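Long-range contacts in lysine cyclodeaminase (Streptomyces pristinaespiralis, PDB 5YU3), which converts L-lysine into L-pipecolic acid with loss of ammonia, using a bound NAD cofactor, and also recognises L-ornithine and L-2,4-diaminobutyric acid: residues A[138-143]-A[200-205]; A[163-168]-A[189-194]; A[226-231]-A[294-299]. All coordinates share one frame; numbering follows the deposited sequence.

In the fold
Following the chain from its N terminus, the NAD-binding half builds its parallel sheet around strand 140-144. The chain leaves that strand, passes helix 148-160 and reaches strand 165-169, which contact 2 joins to strand 189-192 at one border of the sheet. Helix 195-201 then carries the chain back over to strand 204-207, on the other side of 140-144, and contact 1 closes there. Contact 2 is thus nested inside the loop of contact 1. Contact 3 follows in series: strand 229-232 pairs with 204-207 and later receives strand 297-300. The three contacts join six consecutive strands of a Rossmann-type sheet two by two, and neighbouring pairs are bonded in turn.

Contact 1 (A[138-143]-A[200-205]); sequences SHTLGL and AEADVI
Asp203 reaches from the turn after helix 195-201 to the start of strand 140-144, and one carboxylate oxygen takes both backbone N-H groups there. With CG turned beside its own backbone N (chi1 -59°), the carboxylate is carried across so that OD2 lies 2.9 Å from His139 N and 3.0 Å from Thr140 N. The two donors come differently: His139 N sits well above the carboxylate plane, 39° out of it, whereas Thr140 N is closer to the plane, on the anti side. Asp203 CB rests against Ser138 OG, at 3.5 Å; that hydroxyl is itself bonded to Arg135 O. In return Thr140 O accepts from Asp203 N at 2.8 Å and, weakly, from Val204 N, so the two segments are already joined where the strands begin.

Thr140 divides its branches. CG2 packs on the Ala202 backbone, while OG1 bonds His139 ND1 in the plane of the imidazole, at its edge, and shares a water with Glu201 O. Farther along, Gly142 N donates to Val204 O over 2.8 Å, nearly straight at 167°, in parallel strand pairing. Leu141 CD1 comes 3.4 Å from the same oxygen; the Leu141 and Val204 side chains cross obliquely, CD1 touching CG1. On the opposite face Ile205 packs against the backbone of Gly142.

The other Asp203 oxygen, OD1, is held by His227 and Arg225. A buried carboxylate with this many N-H partners is probably kept ionised, and it pins the entry of two central strands of the Rossmann-type sheet to the loop before strand 229-232.

Contact 2 (A[163-168]-A[189-194]); sequences LQRALV and SVEIAE
Arg165 and Glu191 run side by side on one face of the parallel strand pair, both pointing the same way, with Leu167 beside them. The arginine starts with CG wedged between its backbone N and carbonyl carbon (chi1 69°) and is then extended to NE; the glutamate is extended from CG outward. Their planar ends are turned 60° against each other, and NH1 stays 3.9 Å from OE2, a long, oblique salt bridge. Leu167 packs against both: CD1 lies over the centre of the guanidinium face, 4.2 Å above its plane, and CD2 rests 3.5 Å from Glu191 OE2. Its CB meets Ala193 CB, where the chain turns towards helix 195-201.

Across the sheet the other face is purely apolar. Val168 and Val190 cross at about a right angle, CG2 of the former 3.8 Å from CG1 of the latter, while Ala166 CB meets the second valine more loosely. Phe179 of helix 179-183 touches both valines.

The strands are joined by four backbone bonds, Ala166 N to Ser189 O, Glu191 N to Ala166 O, Val168 N to Glu191 O and Ala193 N to Val168 O. At the entry, Ser189 OG donates to Gln164 O over 3.1 Å, in the carbonyl plane and on a lone pair. A water lies close enough to that oxygen and to Ser189 N to link them, though the link to the oxygen is not certain.

The stronger partners of the charged pair lie elsewhere: Arg165 NH2 with Glu201, NE with Thr140 OG1, and Glu191 OE1 with Arg197. The weak direct bridge is therefore one link in a network of alternating charges, which probably offsets the proximity of Arg165 to Arg197 and couples this edge of the sheet to helix 195-201.

Contact 3 (A[226-231]-A[294-299]); sequences EHLHIN and DTLSVF
His229 ND1 and Ser297 OG are 2.8 Å apart, the hydroxyl lying at the imidazole edge near the ring plane, and this pair marks the close-packed end of the contact. CG anti to the backbone N (chi1 174°) carries the ring over toward strand 297-300, so that CE1 reaches Phe299 CB at 3.7 Å. The far nitrogen, NE2, donates to Asn231 OD1 over 2.9 Å, arriving from above the amide plane. That oxygen also sits at the edge of the Phe299 ring, 3.6 Å from CD2, with amide and ring planes 82° apart. Both ring nitrogens are thus engaged, which fixes the imidazole's rotation. In the backbone, Ser297 N donates to Leu228 O, Ile230 N to Ser297 O, and Phe299 N to Ile230 O at 2.8 Å.

Leu228 and Leu296, side by side with CD2 and CD1 4.1 Å apart, form the apolar transition to the looser end. There Glu226 O approaches Leu296 N at 3.2 Å at too poor an angle to bond. Glu226, Asp294 and Thr295 face solvent, the last two directing their side chains away.

Helix 115-133 lies over the His229, Asn231 and Phe299 face, whereas Leu247 of helix 245-250 packs on Ile230 and Leu296. Strands 204-207 and 252-255 flank the pair; just beyond it, Ala232 and Asp300 belong to the sodium site.

Contact 1 (A[138-143]-A[200-205])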
loop_
_atom_site.group_PDB
_atom_site.type_symbol
_atom_site.label_atom_id
_atom_site.label_comp_id
_atom_site.label_asym_id
_atom_site.label_seq_id
_atom_site.Cartn_x
_atom_site.Cartn_y
_atom_site.Cartn_z
ATOM N N SER A 138 23.379 -20.238 -25.555
ATOM C CA SER A 138 22.005 -20.732 -25.572
ATOM C C SER A 138 21.277 -20.282 -26.832
ATOM O O SER A 138 21.262 -19.094 -27.170
ATOM C CB SER A 138 21.257 -20.237 -24.334
ATOM O OG SER A 138 21.701 -20.910 -23.165
ATOM N N HIS A 139 20.655 -21.237 -27.508
ATOM C CA HIS A 139 20.041 -21.012 -28.805
ATOM C C HIS A 139 18.532 -21.230 -28.798
ATOM O O HIS A 139 17.820 -20.584 -29.576
ATOM C CB HIS A 139 20.757 -21.931 -29.833
ATOM C CG HIS A 139 19.965 -22.277 -31.057
ATOM N ND1 HIS A 139 18.836 -23.072 -31.028
ATOM C CD2 HIS A 139 20.198 -22.010 -32.365
ATOM C CE1 HIS A 139 18.379 -23.234 -32.258
ATOM N NE2 HIS A 139 19.191 -22.602 -33.089
ATOM N N THR A 140 18.021 -22.087 -27.917
ATOM C CA THR A 140 16.608 -22.450 -27.888
ATOM C C THR A 140 15.998 -22.060 -26.552
ATOM O O THR A 140 16.410 -22.571 -25.506
ATOM C CB THR A 140 16.420 -23.951 -28.114
ATOM O OG1 THR A 140 16.823 -24.283 -29.450
ATOM C CG2 THR A 140 14.962 -24.338 -27.904
ATOM N N LEU A 141 15.001 -21.185 -26.589
ATOM C CA LEU A 141 14.250 -20.813 -25.399
ATOM C C LEU A 141 12.960 -21.617 -25.343
ATOM O O LEU A 141 12.303 -21.832 -26.368
ATOM C CB LEU A 141 13.936 -19.309 -25.392
ATOM C CG LEU A 141 12.922 -18.783 -24.363
ATOM C CD1 LEU A 141 13.526 -18.865 -22.965
ATOM C CD2 LEU A 141 12.522 -17.338 -24.692
ATOM N N GLY A 142 12.608 -22.073 -24.149
ATOM C CA GLY A 142 11.308 -22.670 -23.893
ATOM C C GLY A 142 10.460 -21.712 -23.074
ATOM O O GLY A 142 10.968 -21.054 -22.161
ATOM N N LEU A 143 9.174 -21.623 -23.417
ATOM C CA LEU A 143 8.218 -20.829 -22.647
ATOM C C LEU A 143 7.026 -21.701 -22.304
ATOM O O LEU A 143 6.379 -22.247 -23.202
ATOM C CB LEU A 143 7.750 -19.583 -23.420
ATOM C CG LEU A 143 8.824 -18.557 -23.789
ATOM C CD1 LEU A 143 8.229 -17.472 -24.684
ATOM C CD2 LEU A 143 9.495 -17.928 -22.552
ATOM N N ALA A 200 12.982 -31.348 -23.115
ATOM C CA ALA A 200 14.082 -32.077 -23.742
ATOM C C ALA A 200 14.993 -31.177 -24.569
ATOM O O ALA A 200 16.198 -31.443 -24.659
ATOM C CB ALA A 200 13.535 -33.207 -24.621
ATOM N N GLU A 201 14.457 -30.117 -25.185
ATOM C CA GLU A 201 15.196 -29.413 -26.224
ATOM C C GLU A 201 15.673 -28.017 -25.844
ATOM O O GLU A 201 16.574 -27.500 -26.508
ATOM C CB GLU A 201 14.345 -29.314 -27.499
ATOM C CG GLU A 201 14.255 -30.631 -28.263
ATOM C CD GLU A 201 13.454 -30.533 -29.555
ATOM O OE1 GLU A 201 12.705 -31.485 -29.864
ATOM O OE2 GLU A 201 13.578 -29.517 -30.269
ATOM N N ALA A 202 15.125 -27.403 -24.800
ATOM C CA ALA A 202 15.455 -26.009 -24.517
ATOM C C ALA A 202 16.788 -25.877 -23.792
ATOM O O ALA A 202 17.162 -26.717 -22.966
ATOM C CB ALA A 202 14.347 -25.355 -23.685
ATOM N N ASP A 203 17.498 -24.789 -24.094
ATOM C CA ASP A 203 18.676 -24.388 -23.332
ATOM C C ASP A 203 18.320 -23.532 -22.122
ATOM O O ASP A 203 19.013 -23.579 -21.097
ATOM C CB ASP A 203 19.639 -23.598 -24.218
ATOM C CG ASP A 203 20.106 -24.391 -25.419
ATOM O OD1 ASP A 203 20.658 -25.495 -25.213
ATOM O OD2 ASP A 203 19.919 -23.909 -26.560
ATOM N N VAL A 204 17.270 -22.733 -22.233
ATOM C CA VAL A 204 16.777 -21.909 -21.137
ATOM C C VAL A 204 15.256 -21.937 -21.222
ATOM O O VAL A 204 14.695 -22.002 -22.317
ATOM C CB VAL A 204 17.357 -20.478 -21.227
ATOM C CG1 VAL A 204 17.216 -19.940 -22.637
ATOM C CG2 VAL A 204 16.700 -19.541 -20.204
ATOM N N ILE A 205 14.586 -21.953 -20.073
ATOM C CA ILE A 205 13.128 -21.991 -20.025
ATOM C C ILE A 205 12.668 -20.883 -19.091
ATOM O O ILE A 205 13.311 -20.635 -18.067
ATOM C CB ILE A 205 12.597 -23.361 -19.538
ATOM C CG1 ILE A 205 12.892 -24.456 -20.573
ATOM C CG2 ILE A 205 11.082 -23.311 -19.229
ATOM C CD1 ILE A 205 12.630 -25.879 -20.065
HETATM O O HOH W 1 17.310 -27.442 -29.020
#

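Contact 2 (A[163-168]-A[189-194])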
loop_
_atom_site.group_PDB
_atom_site.type_symbol
_atom_site.label_atom_id
_atom_site.label_comp_id
_atom_site.label_asym_id
_atom_site.label_seq_id
_atom_site.Cartn_x
_atom_site.Cartn_y
_atom_site.Cartn_z
ATOM N N LEU A 163 19.503 -16.190 -29.000
ATOM C CA LEU A 163 18.366 -17.072 -29.215
ATOM C C LEU A 163 17.985 -17.110 -30.685
ATOM O O LEU A 163 17.866 -16.067 -31.337
ATOM C CB LEU A 163 17.166 -16.617 -28.386
ATOM C CG LEU A 163 17.322 -16.640 -26.866
ATOM C CD1 LEU A 163 16.002 -16.270 -26.214
ATOM C CD2 LEU A 163 17.787 -18.009 -26.373
ATOM N N GLN A 164 17.787 -18.320 -31.204
ATOM C CA GLN A 164 17.329 -18.500 -32.569
ATOM C C GLN A 164 15.905 -19.016 -32.666
ATOM O O GLN A 164 15.263 -18.820 -33.703
ATOM C CB GLN A 164 18.262 -19.457 -33.323
ATOM C CG GLN A 164 19.650 -18.876 -33.544
ATOM C CD GLN A 164 19.703 -17.978 -34.768
ATOM O OE1 GLN A 164 20.585 -17.123 -34.889
ATOM N NE2 GLN A 164 18.752 -18.165 -35.685
ATOM N N ARG A 165 15.386 -19.652 -31.622
ATOM C CA ARG A 165 14.022 -20.148 -31.686
ATOM C C ARG A 165 13.449 -20.243 -30.284
ATOM O O ARG A 165 14.178 -20.325 -29.292
ATOM C CB ARG A 165 13.941 -21.508 -32.393
ATOM C CG ARG A 165 14.555 -22.634 -31.613
ATOM C CD ARG A 165 14.342 -23.961 -32.327
ATOM N NE ARG A 165 14.929 -25.069 -31.581
ATOM C CZ ARG A 165 14.580 -26.342 -31.744
ATOM N NH1 ARG A 165 13.638 -26.665 -32.623
ATOM N NH2 ARG A 165 15.160 -27.285 -31.016
ATOM N N ALA A 166 12.123 -20.207 -30.225
ATOM C CA ALA A 166 11.372 -20.359 -28.986
ATOM C C ALA A 166 10.346 -21.463 -29.183
ATOM O O ALA A 166 9.531 -21.397 -30.113
ATOM C CB ALA A 166 10.690 -19.041 -28.589
ATOM N N LEU A 167 10.404 -22.482 -28.323
ATOM C CA LEU A 167 9.415 -23.555 -28.267
ATOM C C LEU A 167 8.446 -23.236 -27.136
ATOM O O LEU A 167 8.879 -23.064 -25.992
ATOM C CB LEU A 167 10.100 -24.897 -28.011
ATOM C CG LEU A 167 11.207 -25.351 -28.969
ATOM C CD1 LEU A 167 11.785 -26.682 -28.499
ATOM C CD2 LEU A 167 10.672 -25.475 -30.391
ATOM N N VAL A 168 7.149 -23.133 -27.446
ATOM C CA VAL A 168 6.215 -22.507 -26.513
ATOM C C VAL A 168 4.967 -23.358 -26.308
ATOM O O VAL A 168 4.492 -24.051 -27.215
ATOM C CB VAL A 168 5.832 -21.072 -26.974
ATOM C CG1 VAL A 168 7.073 -20.284 -27.318
ATOM C CG2 VAL A 168 4.880 -21.101 -28.160
ATOM N N SER A 189 12.137 -17.047 -33.986
ATOM C CA SER A 189 11.071 -17.865 -34.549
ATOM C C SER A 189 10.384 -18.659 -33.444
ATOM O O SER A 189 11.032 -19.152 -32.516
ATOM C CB SER A 189 11.618 -18.812 -35.618
ATOM O OG SER A 189 12.568 -19.681 -35.049
ATOM N N VAL A 190 9.066 -18.782 -33.550
ATOM C CA VAL A 190 8.241 -19.396 -32.516
ATOM C C VAL A 190 7.639 -20.676 -33.067
ATOM O O VAL A 190 7.101 -20.688 -34.181
ATOM C CB VAL A 190 7.143 -18.431 -32.039
ATOM C CG1 VAL A 190 6.073 -19.176 -31.241
ATOM C CG2 VAL A 190 7.763 -17.302 -31.233
ATOM N N GLU A 191 7.708 -21.741 -32.279
ATOM C CA GLU A 191 7.128 -23.031 -32.623
ATOM C C GLU A 191 6.381 -23.551 -31.408
ATOM O O GLU A 191 6.933 -23.561 -30.302
ATOM C CB GLU A 191 8.223 -24.016 -33.053
ATOM C CG GLU A 191 7.759 -25.437 -33.244
ATOM C CD GLU A 191 8.878 -26.349 -33.722
ATOM O OE1 GLU A 191 8.594 -27.534 -33.988
ATOM O OE2 GLU A 191 10.038 -25.885 -33.826
ATOM N N ILE A 192 5.120 -23.935 -31.594
ATOM C CA ILE A 192 4.365 -24.536 -30.504
ATOM C C ILE A 192 4.886 -25.947 -30.264
ATOM O O ILE A 192 5.139 -26.706 -31.213
ATOM C CB ILE A 192 2.860 -24.533 -30.823
ATOM C CG1 ILE A 192 2.356 -23.090 -30.928
ATOM C CG2 ILE A 192 2.080 -25.314 -29.765
ATOM C CD1 ILE A 192 0.940 -22.963 -31.466
ATOM N N ALA A 193 5.080 -26.296 -28.993
ATOM C CA ALA A 193 5.649 -27.590 -28.637
ATOM C C ALA A 193 5.148 -27.986 -27.258
ATOM O O ALA A 193 4.999 -27.134 -26.373
ATOM C CB ALA A 193 7.184 -27.550 -28.668
ATOM N N GLU A 194 4.876 -29.278 -27.082
ATOM C CA GLU A 194 4.348 -29.738 -25.817
ATOM C C GLU A 194 5.430 -29.673 -24.738
ATOM O O GLU A 194 6.626 -29.681 -25.039
ATOM C CB GLU A 194 3.785 -31.152 -25.960
ATOM C CG GLU A 194 2.286 -31.110 -26.247
ATOM C CD GLU A 194 1.718 -32.431 -26.695
ATOM O OE1 GLU A 194 2.021 -33.460 -26.058
ATOM O OE2 GLU A 194 0.971 -32.434 -27.697
HETATM O O HOH W 2 14.936 -17.008 -35.549
#

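Contact 3 (A[226-231]-A[294-299])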
loop_
_atom_site.group_PDB
_atom_site.type_symbol
_atom_site.label_atom_id
_atom_site.label_comp_id
_atom_site.label_asym_id
_atom_site.label_seq_id
_atom_site.Cartn_x
_atom_site.Cartn_y
_atom_site.Cartn_z
ATOM N N GLU A 226 21.645 -30.966 -19.733
ATOM C CA GLU A 226 22.502 -30.884 -18.554
ATOM C C GLU A 226 22.698 -29.447 -18.091
ATOM O O GLU A 226 22.797 -29.197 -16.888
ATOM C CB GLU A 226 23.858 -31.522 -18.851
ATOM C CG GLU A 226 24.739 -31.678 -17.618
ATOM C CD GLU A 226 26.096 -32.264 -17.950
ATOM O OE1 GLU A 226 26.347 -32.536 -19.150
ATOM O OE2 GLU A 226 26.916 -32.432 -17.015
ATOM N N HIS A 227 22.731 -28.499 -19.024
ATOM C CA HIS A 227 23.031 -27.100 -18.734
ATOM C C HIS A 227 21.790 -26.237 -18.560
ATOM O O HIS A 227 21.926 -25.016 -18.424
ATOM C CB HIS A 227 23.883 -26.517 -19.854
ATOM C CG HIS A 227 23.242 -26.627 -21.202
ATOM N ND1 HIS A 227 23.318 -27.770 -21.971
ATOM C CD2 HIS A 227 22.485 -25.749 -21.905
ATOM C CE1 HIS A 227 22.650 -27.587 -23.098
ATOM N NE2 HIS A 227 22.140 -26.366 -23.085
ATOM N N LEU A 228 20.596 -26.835 -18.569
ATOM C CA LEU A 228 19.351 -26.064 -18.582
ATOM C C LEU A 228 19.306 -25.032 -17.458
ATOM O O LEU A 228 19.650 -25.325 -16.305
ATOM C CB LEU A 228 18.148 -27.010 -18.466
ATOM C CG LEU A 228 16.778 -26.350 -18.237
ATOM C CD1 LEU A 228 16.394 -25.455 -19.432
ATOM C CD2 LEU A 228 15.696 -27.375 -17.983
ATOM N N HIS A 229 18.894 -23.814 -17.807
ATOM C CA HIS A 229 18.529 -22.799 -16.828
ATOM C C HIS A 229 17.042 -22.487 -16.936
ATOM O O HIS A 229 16.531 -22.263 -18.039
ATOM C CB HIS A 229 19.320 -21.505 -17.019
ATOM C CG HIS A 229 18.848 -20.419 -16.114
ATOM N ND1 HIS A 229 18.981 -20.495 -14.745
ATOM C CD2 HIS A 229 18.187 -19.262 -16.369
ATOM C CE1 HIS A 229 18.443 -19.419 -14.192
ATOM N NE2 HIS A 229 17.960 -18.652 -15.156
ATOM N N ILE A 230 16.357 -22.440 -15.794
ATOM C CA ILE A 230 14.932 -22.135 -15.749
ATOM C C ILE A 230 14.732 -20.840 -14.978
ATOM O O ILE A 230 15.219 -20.711 -13.850
ATOM C CB ILE A 230 14.115 -23.255 -15.083
ATOM C CG1 ILE A 230 14.385 -24.608 -15.746
ATOM C CG2 ILE A 230 12.610 -22.897 -15.118
ATOM C CD1 ILE A 230 13.667 -25.771 -15.049
ATOM N N ASN A 231 14.004 -19.892 -15.577
ATOM C CA ASN A 231 13.459 -18.757 -14.834
ATOM C C ASN A 231 12.045 -19.134 -14.418
ATOM O O ASN A 231 11.149 -19.238 -15.264
ATOM C CB ASN A 231 13.466 -17.474 -15.674
ATOM C CG ASN A 231 14.826 -17.160 -16.247
ATOM O OD1 ASN A 231 15.759 -16.811 -15.522
ATOM N ND2 ASN A 231 14.950 -17.284 -17.569
ATOM N N ASP A 294 26.773 -24.735 -16.504
ATOM C CA ASP A 294 26.858 -26.049 -17.129
ATOM C C ASP A 294 26.088 -27.136 -16.396
ATOM O O ASP A 294 26.155 -28.296 -16.814
ATOM C CB ASP A 294 28.325 -26.461 -17.269
ATOM C CG ASP A 294 29.105 -25.494 -18.120
ATOM O OD1 ASP A 294 28.546 -25.021 -19.129
ATOM O OD2 ASP A 294 30.262 -25.186 -17.771
ATOM N N THR A 295 25.361 -26.800 -15.331
ATOM C CA THR A 295 24.480 -27.732 -14.650
ATOM C C THR A 295 23.103 -27.103 -14.525
ATOM O O THR A 295 22.900 -25.936 -14.878
ATOM C CB THR A 295 25.012 -28.131 -13.260
ATOM O OG1 THR A 295 25.460 -26.971 -12.548
ATOM C CG2 THR A 295 26.174 -29.030 -13.416
ATOM N N LEU A 296 22.154 -27.889 -14.030
ATOM C CA LEU A 296 20.779 -27.422 -13.901
ATOM C C LEU A 296 20.690 -26.284 -12.891
ATOM O O LEU A 296 21.174 -26.402 -11.761
ATOM C CB LEU A 296 19.866 -28.579 -13.468
ATOM C CG LEU A 296 18.412 -28.195 -13.178
ATOM C CD1 LEU A 296 17.738 -27.675 -14.440
ATOM C CD2 LEU A 296 17.641 -29.405 -12.605
ATOM N N SER A 297 20.080 -25.172 -13.305
ATOM C CA SER A 297 19.900 -24.017 -12.437
ATOM C C SER A 297 18.464 -23.508 -12.531
ATOM O O SER A 297 17.795 -23.646 -13.560
ATOM C CB SER A 297 20.898 -22.874 -12.783
ATOM O OG SER A 297 20.858 -22.550 -14.174
ATOM N N VAL A 298 17.992 -22.924 -11.434
ATOM C CA VAL A 298 16.664 -22.327 -11.372
ATOM C C VAL A 298 16.798 -20.959 -10.725
ATOM O O VAL A 298 17.385 -20.841 -9.645
ATOM C CB VAL A 298 15.670 -23.183 -10.570
ATOM C CG1 VAL A 298 14.371 -22.400 -10.338
ATOM C CG2 VAL A 298 15.401 -24.497 -11.286
ATOM N N PHE A 299 16.258 -19.938 -11.387
ATOM C CA PHE A 299 16.082 -18.611 -10.797
ATOM C C PHE A 299 14.636 -18.548 -10.334
ATOM O O PHE A 299 13.712 -18.570 -11.157
ATOM C CB PHE A 299 16.402 -17.507 -11.809
ATOM C CG PHE A 299 15.922 -16.118 -11.401
ATOM C CD1 PHE A 299 16.113 -15.643 -10.107
ATOM C CD2 PHE A 299 15.307 -15.286 -12.332
ATOM C CE1 PHE A 299 15.684 -14.360 -9.731
ATOM C CE2 PHE A 299 14.885 -13.998 -11.981
ATOM C CZ PHE A 299 15.068 -13.532 -10.667
#